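Local atomic coordinates of Exo beta-1,2-glucooligosaccharide sophorohydrolase (non-reducing end) (PDB entry 5Z06), a protein that hydrolyses linear beta-1,2-glucans and beta-1,2-glucooligosaccharides of four or more glucose units, releasing sophorose from the non-reducing end. Residues Lys4-Met16 against Ile70-Arg82. Sequence-based numbering, arbitrary orientation.
Sequences KPYDYVFFENSLM and IQYCPVRGNDFFR. With CA (calcium ion), chain C.
Tyr6 and Phe81 form a single backbone bridge, in which Tyr6 N donates to Phe80 O (2.8 Å) and Arg82 N to Tyr6 O (2.9 Å). Beside the bridge, Arg82 NE forms a salt bridge with Asp7 OD1 (2.9 Å), which lies close to the guanidinium plane and is met on its syn side, somewhat out of the carboxylate plane; Asp216 also pairs with the arginine and Tyr264 with the aspartate. The Asn78 amide, held by Pro315 and by the bond from its ND2 to Arg76 O, lies flat over one face of the Tyr6 ring, planes 11° apart. With CG anti to the backbone N (chi1 -169°), Tyr8 enters an aromatic cluster, its ring in an offset stack on Tyr72 (centroids 3.9 Å apart) while its CD1 edge points into the face of Phe81, planes at 72°. Replacing Tyr8 with alanine would probably leave both rings without their shared partner and Leu155 without the hydroxyl's hydrogen bond. Phe10 CB and Phe11 CB both touch Ile70 CG2. The contact packs strand 9-11, paired with strand 169-180, against the end of strand 65-71 of another antiparallel sheet, while Glu12 O and Asn13 OD1 bind the calcium ion with Thr49, Asn52 and Asp175.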
loop_
_atom_site.group_PDB
_atom_site.type_symbol
_atom_site.label_atom_id
_atom_site.label_comp_id
_atom_site.label_asym_id
_atom_site.label_seq_id
_atom_site.Cartn_x
_atom_site.Cartn_y
_atom_site.Cartn_z
ATOM N N LYS A 4 15.616 1.547 9.504
ATOM C CA LYS A 4 15.633 0.207 10.198
ATOM C C LYS A 4 15.818 -0.937 9.201
ATOM O O LYS A 4 15.255 -0.905 8.111
ATOM C CB LYS A 4 14.346 -0.065 11.015
ATOM C CG LYS A 4 14.426 0.238 12.510
ATOM C CD LYS A 4 13.789 1.573 12.864
ATOM C CE LYS A 4 13.775 1.787 14.373
ATOM N NZ LYS A 4 12.858 2.898 14.736
ATOM N N PRO A 5 16.597 -1.961 9.579
ATOM C CA PRO A 5 16.695 -3.076 8.655
ATOM C C PRO A 5 15.530 -4.068 8.825
ATOM O O PRO A 5 15.103 -4.394 9.943
ATOM C CB PRO A 5 18.051 -3.698 9.009
ATOM C CG PRO A 5 18.254 -3.364 10.456
ATOM C CD PRO A 5 17.469 -2.126 10.761
ATOM N N TYR A 6 15.017 -4.525 7.701
ATOM C CA TYR A 6 14.120 -5.678 7.699
ATOM C C TYR A 6 14.903 -6.991 7.829
ATOM O O TYR A 6 16.110 -7.066 7.560
ATOM C CB TYR A 6 13.309 -5.706 6.415
ATOM C CG TYR A 6 12.255 -4.633 6.369
ATOM C CD1 TYR A 6 11.062 -4.787 7.060
ATOM C CD2 TYR A 6 12.445 -3.469 5.627
ATOM C CE1 TYR A 6 10.084 -3.818 7.014
ATOM C CE2 TYR A 6 11.465 -2.496 5.563
ATOM C CZ TYR A 6 10.287 -2.674 6.268
ATOM O OH TYR A 6 9.318 -1.712 6.238
ATOM N N ASP A 7 14.210 -8.024 8.257
ATOM C CA ASP A 7 14.673 -9.363 7.975
ATOM C C ASP A 7 14.197 -9.704 6.571
ATOM O O ASP A 7 13.071 -9.360 6.190
ATOM C CB ASP A 7 14.124 -10.325 8.999
ATOM C CG ASP A 7 14.527 -9.955 10.389
ATOM O OD1 ASP A 7 15.713 -9.605 10.592
ATOM O OD2 ASP A 7 13.651 -10.021 11.267
ATOM N N TYR A 8 15.070 -10.345 5.802
ATOM C CA TYR A 8 14.720 -10.844 4.478
ATOM C C TYR A 8 14.003 -12.186 4.639
ATOM O O TYR A 8 14.622 -13.258 4.809
ATOM C CB TYR A 8 15.970 -10.970 3.664
ATOM C CG TYR A 8 15.751 -11.221 2.213
ATOM C CD1 TYR A 8 15.675 -10.165 1.318
ATOM C CD2 TYR A 8 15.681 -12.513 1.713
ATOM C CE1 TYR A 8 15.525 -10.395 -0.030
ATOM C CE2 TYR A 8 15.517 -12.743 0.361
ATOM C CZ TYR A 8 15.437 -11.684 -0.500
ATOM O OH TYR A 8 15.286 -11.907 -1.841
ATOM N N VAL A 9 12.676 -12.097 4.613
ATOM C CA VAL A 9 11.785 -13.200 4.951
ATOM C C VAL A 9 11.244 -13.820 3.674
ATOM O O VAL A 9 10.762 -13.113 2.815
ATOM C CB VAL A 9 10.623 -12.682 5.823
ATOM C CG1 VAL A 9 9.581 -13.759 6.101
ATOM C CG2 VAL A 9 11.166 -12.137 7.132
ATOM N N PHE A 10 11.314 -15.142 3.565
ATOM C CA PHE A 10 10.671 -15.868 2.479
ATOM C C PHE A 10 9.237 -16.237 2.831
ATOM O O PHE A 10 8.376 -16.285 1.967
ATOM C CB PHE A 10 11.450 -17.130 2.154
ATOM C CG PHE A 10 12.804 -16.855 1.621
ATOM C CD1 PHE A 10 12.977 -16.561 0.282
ATOM C CD2 PHE A 10 13.915 -16.866 2.461
ATOM C CE1 PHE A 10 14.236 -16.291 -0.226
ATOM C CE2 PHE A 10 15.184 -16.606 1.954
ATOM C CZ PHE A 10 15.345 -16.323 0.612
ATOM N N PHE A 11 8.995 -16.557 4.096
ATOM C CA PHE A 11 7.650 -16.797 4.547
ATOM C C PHE A 11 7.528 -16.581 6.033
ATOM O O PHE A 11 8.311 -17.132 6.804
ATOM C CB PHE A 11 7.243 -18.224 4.228
ATOM C CG PHE A 11 5.846 -18.529 4.625
ATOM C CD1 PHE A 11 4.803 -18.201 3.784
ATOM C CD2 PHE A 11 5.569 -19.117 5.847
ATOM C CE1 PHE A 11 3.506 -18.462 4.142
ATOM C CE2 PHE A 11 4.261 -19.377 6.214
ATOM C CZ PHE A 11 3.227 -19.053 5.363
ATOM N N GLU A 12 6.551 -15.785 6.427
ATOM C CA GLU A 12 6.111 -15.711 7.809
ATOM C C GLU A 12 4.681 -16.223 7.929
ATOM O O GLU A 12 4.394 -17.104 8.738
ATOM C CB GLU A 12 6.181 -14.282 8.296
ATOM C CG GLU A 12 5.730 -14.118 9.734
ATOM C CD GLU A 12 6.142 -12.779 10.291
ATOM O OE1 GLU A 12 5.635 -11.748 9.797
ATOM O OE2 GLU A 12 6.991 -12.774 11.201
ATOM N N ASN A 13 3.793 -15.638 7.139
ATOM C CA ASN A 13 2.363 -15.971 7.134
ATOM C C ASN A 13 1.803 -15.640 5.772
ATOM O O ASN A 13 2.237 -14.693 5.135
ATOM C CB ASN A 13 1.609 -15.149 8.198
ATOM C CG ASN A 13 1.727 -15.739 9.590
ATOM O OD1 ASN A 13 1.569 -16.940 9.771
ATOM N ND2 ASN A 13 1.987 -14.898 10.585
ATOM N N SER A 14 0.852 -16.435 5.324
ATOM C CA SER A 14 0.097 -16.134 4.117
ATOM C C SER A 14 -1.074 -15.289 4.550
ATOM O O SER A 14 -1.824 -15.695 5.447
ATOM C CB SER A 14 -0.397 -17.405 3.461
ATOM O OG SER A 14 -1.008 -17.122 2.236
ATOM N N LEU A 15 -1.213 -14.105 3.954
ATOM C CA LEU A 15 -2.390 -13.272 4.183
ATOM C C LEU A 15 -3.628 -13.864 3.543
ATOM O O LEU A 15 -4.734 -13.537 3.940
ATOM C CB LEU A 15 -2.156 -11.839 3.683
ATOM C CG LEU A 15 -1.013 -11.089 4.387
ATOM C CD1 LEU A 15 -0.803 -9.698 3.810
ATOM C CD2 LEU A 15 -1.291 -11.002 5.886
ATOM N N MET A 16 -3.446 -14.739 2.562
ATOM C CA MET A 16 -4.559 -15.494 1.988
ATOM C C MET A 16 -4.589 -16.917 2.532
ATOM O O MET A 16 -3.559 -17.492 2.834
ATOM C CB MET A 16 -4.459 -15.513 0.455
ATOM C CG MET A 16 -4.568 -14.150 -0.194
ATOM S SD MET A 16 -6.100 -13.286 0.209
ATOM C CE MET A 16 -7.052 -13.464 -1.292
ATOM N N ILE A 70 9.769 -21.424 -2.145
ATOM C CA ILE A 70 9.119 -20.375 -1.415
ATOM C C ILE A 70 9.829 -19.099 -1.842
ATOM O O ILE A 70 11.012 -18.908 -1.567
ATOM C CB ILE A 70 9.229 -20.601 0.089
ATOM C CG1 ILE A 70 8.535 -21.906 0.469
ATOM C CG2 ILE A 70 8.565 -19.465 0.845
ATOM C CD1 ILE A 70 9.451 -23.091 0.563
ATOM N N GLN A 71 9.082 -18.237 -2.507
ATOM C CA GLN A 71 9.628 -17.046 -3.133
ATOM C C GLN A 71 9.585 -15.844 -2.204
ATOM O O GLN A 71 8.564 -15.573 -1.535
ATOM C CB GLN A 71 8.873 -16.735 -4.396
ATOM C CG GLN A 71 8.982 -17.816 -5.453
ATOM C CD GLN A 71 7.857 -17.774 -6.464
ATOM O OE1 GLN A 71 6.942 -16.970 -6.352
ATOM N NE2 GLN A 71 7.917 -18.652 -7.452
ATOM N N TYR A 72 10.704 -15.124 -2.169
ATOM C CA TYR A 72 10.751 -13.849 -1.474
ATOM C C TYR A 72 9.744 -12.937 -2.153
ATOM O O TYR A 72 9.731 -12.866 -3.364
ATOM C CB TYR A 72 12.143 -13.193 -1.539
ATOM C CG TYR A 72 12.118 -11.782 -0.995
ATOM C CD1 TYR A 72 11.994 -11.548 0.371
ATOM C CD2 TYR A 72 12.188 -10.689 -1.845
ATOM C CE1 TYR A 72 11.961 -10.273 0.876
ATOM C CE2 TYR A 72 12.152 -9.394 -1.350
ATOM C CZ TYR A 72 12.034 -9.187 0.008
ATOM O OH TYR A 72 11.980 -7.888 0.486
ATOM N N CYS A 73 8.918 -12.278 -1.352
ATOM C CA CYS A 73 7.848 -11.381 -1.847
ATOM C C CYS A 73 8.398 -9.971 -1.826
ATOM O O CYS A 73 8.570 -9.428 -0.750
ATOM C CB CYS A 73 6.603 -11.486 -0.927
ATOM S SG CYS A 73 5.364 -10.174 -1.152
ATOM N N PRO A 74 8.759 -9.403 -2.989
ATOM C CA PRO A 74 9.286 -8.032 -2.952
ATOM C C PRO A 74 8.237 -7.049 -2.496
ATOM O O PRO A 74 7.057 -7.195 -2.810
ATOM C CB PRO A 74 9.686 -7.752 -4.402
ATOM C CG PRO A 74 8.899 -8.737 -5.192
ATOM C CD PRO A 74 8.887 -9.969 -4.333
ATOM N N VAL A 75 8.663 -6.087 -1.701
ATOM C CA VAL A 75 7.743 -5.105 -1.184
ATOM C C VAL A 75 8.410 -3.766 -1.407
ATOM O O VAL A 75 9.587 -3.578 -1.042
ATOM C CB VAL A 75 7.463 -5.334 0.303
ATOM C CG1 VAL A 75 6.496 -4.287 0.823
ATOM C CG2 VAL A 75 6.904 -6.729 0.540
ATOM N N ARG A 76 7.652 -2.844 -1.998
ATOM C CA ARG A 76 8.119 -1.494 -2.268
ATOM C C ARG A 76 8.835 -0.939 -1.041
ATOM O O ARG A 76 8.324 -1.022 0.090
ATOM C CB ARG A 76 6.935 -0.608 -2.645
ATOM C CG ARG A 76 7.255 0.865 -2.843
ATOM C CD ARG A 76 5.983 1.636 -3.123
ATOM N NE ARG A 76 5.436 1.236 -4.404
ATOM C CZ ARG A 76 5.579 1.884 -5.560
ATOM N NH1 ARG A 76 6.224 3.052 -5.659
ATOM N NH2 ARG A 76 5.037 1.359 -6.642
ATOM N N GLY A 77 10.031 -0.402 -1.264
ATOM C CA GLY A 77 10.803 0.204 -0.180
ATOM C C GLY A 77 11.410 -0.744 0.845
ATOM O O GLY A 77 12.027 -0.272 1.807
ATOM N N ASN A 78 11.251 -2.065 0.653
ATOM C CA ASN A 78 11.922 -3.078 1.481
ATOM C C ASN A 78 13.245 -3.347 0.780
ATOM O O ASN A 78 13.355 -4.204 -0.113
ATOM C CB ASN A 78 11.109 -4.376 1.640
ATOM C CG ASN A 78 9.897 -4.222 2.542
ATOM O OD1 ASN A 78 9.602 -5.113 3.334
ATOM N ND2 ASN A 78 9.163 -3.124 2.393
ATOM N N ASP A 79 14.224 -2.541 1.159
ATOM C CA ASP A 79 15.536 -2.486 0.506
ATOM C C ASP A 79 16.682 -2.649 1.472
ATOM O O ASP A 79 17.760 -3.025 1.053
ATOM C CB ASP A 79 15.689 -1.137 -0.221
ATOM C CG ASP A 79 14.532 -0.858 -1.172
ATOM O OD1 ASP A 79 14.164 -1.784 -1.931
ATOM O OD2 ASP A 79 13.968 0.269 -1.149
ATOM N N PHE A 80 16.449 -2.349 2.748
ATOM C CA PHE A 80 17.453 -2.411 3.771
ATOM C C PHE A 80 17.136 -3.571 4.678
ATOM O O PHE A 80 16.049 -3.659 5.223
ATOM C CB PHE A 80 17.477 -1.103 4.552
ATOM C CG PHE A 80 17.790 0.082 3.695
ATOM C CD1 PHE A 80 19.063 0.236 3.149
ATOM C CD2 PHE A 80 16.811 1.025 3.389
ATOM C CE1 PHE A 80 19.365 1.321 2.336
ATOM C CE2 PHE A 80 17.109 2.113 2.583
ATOM C CZ PHE A 80 18.386 2.260 2.055
ATOM N N PHE A 81 18.112 -4.456 4.818
ATOM C CA PHE A 81 17.979 -5.704 5.529
ATOM C C PHE A 81 19.196 -5.895 6.411
ATOM O O PHE A 81 20.275 -5.348 6.166
ATOM C CB PHE A 81 17.870 -6.890 4.557
ATOM C CG PHE A 81 16.714 -6.795 3.604
ATOM C CD1 PHE A 81 15.457 -7.293 3.949
ATOM C CD2 PHE A 81 16.870 -6.192 2.360
ATOM C CE1 PHE A 81 14.385 -7.196 3.066
ATOM C CE2 PHE A 81 15.796 -6.093 1.475
ATOM C CZ PHE A 81 14.559 -6.597 1.829
ATOM N N ARG A 82 19.008 -6.700 7.435
ATOM C CA ARG A 82 20.104 -7.160 8.260
ATOM C C ARG A 82 20.972 -8.014 7.382
ATOM O O ARG A 82 20.467 -8.717 6.497
ATOM C CB ARG A 82 19.585 -8.007 9.403
ATOM C CG ARG A 82 18.744 -7.260 10.390
ATOM C CD ARG A 82 18.462 -8.160 11.550
ATOM N NE ARG A 82 17.243 -7.794 12.261
ATOM C CZ ARG A 82 17.113 -6.822 13.176
ATOM N NH1 ARG A 82 18.125 -6.030 13.536
ATOM N NH2 ARG A 82 15.934 -6.647 13.745
HETATM CA CA CA C . 3.443 -18.426 10.320
HETATM O O HOH W 1 18.016 -10.165 6.491
HETATM O O HOH W 2 8.753 -12.487 1.483
HETATM O O HOH W 3 7.081 -14.811 0.431
#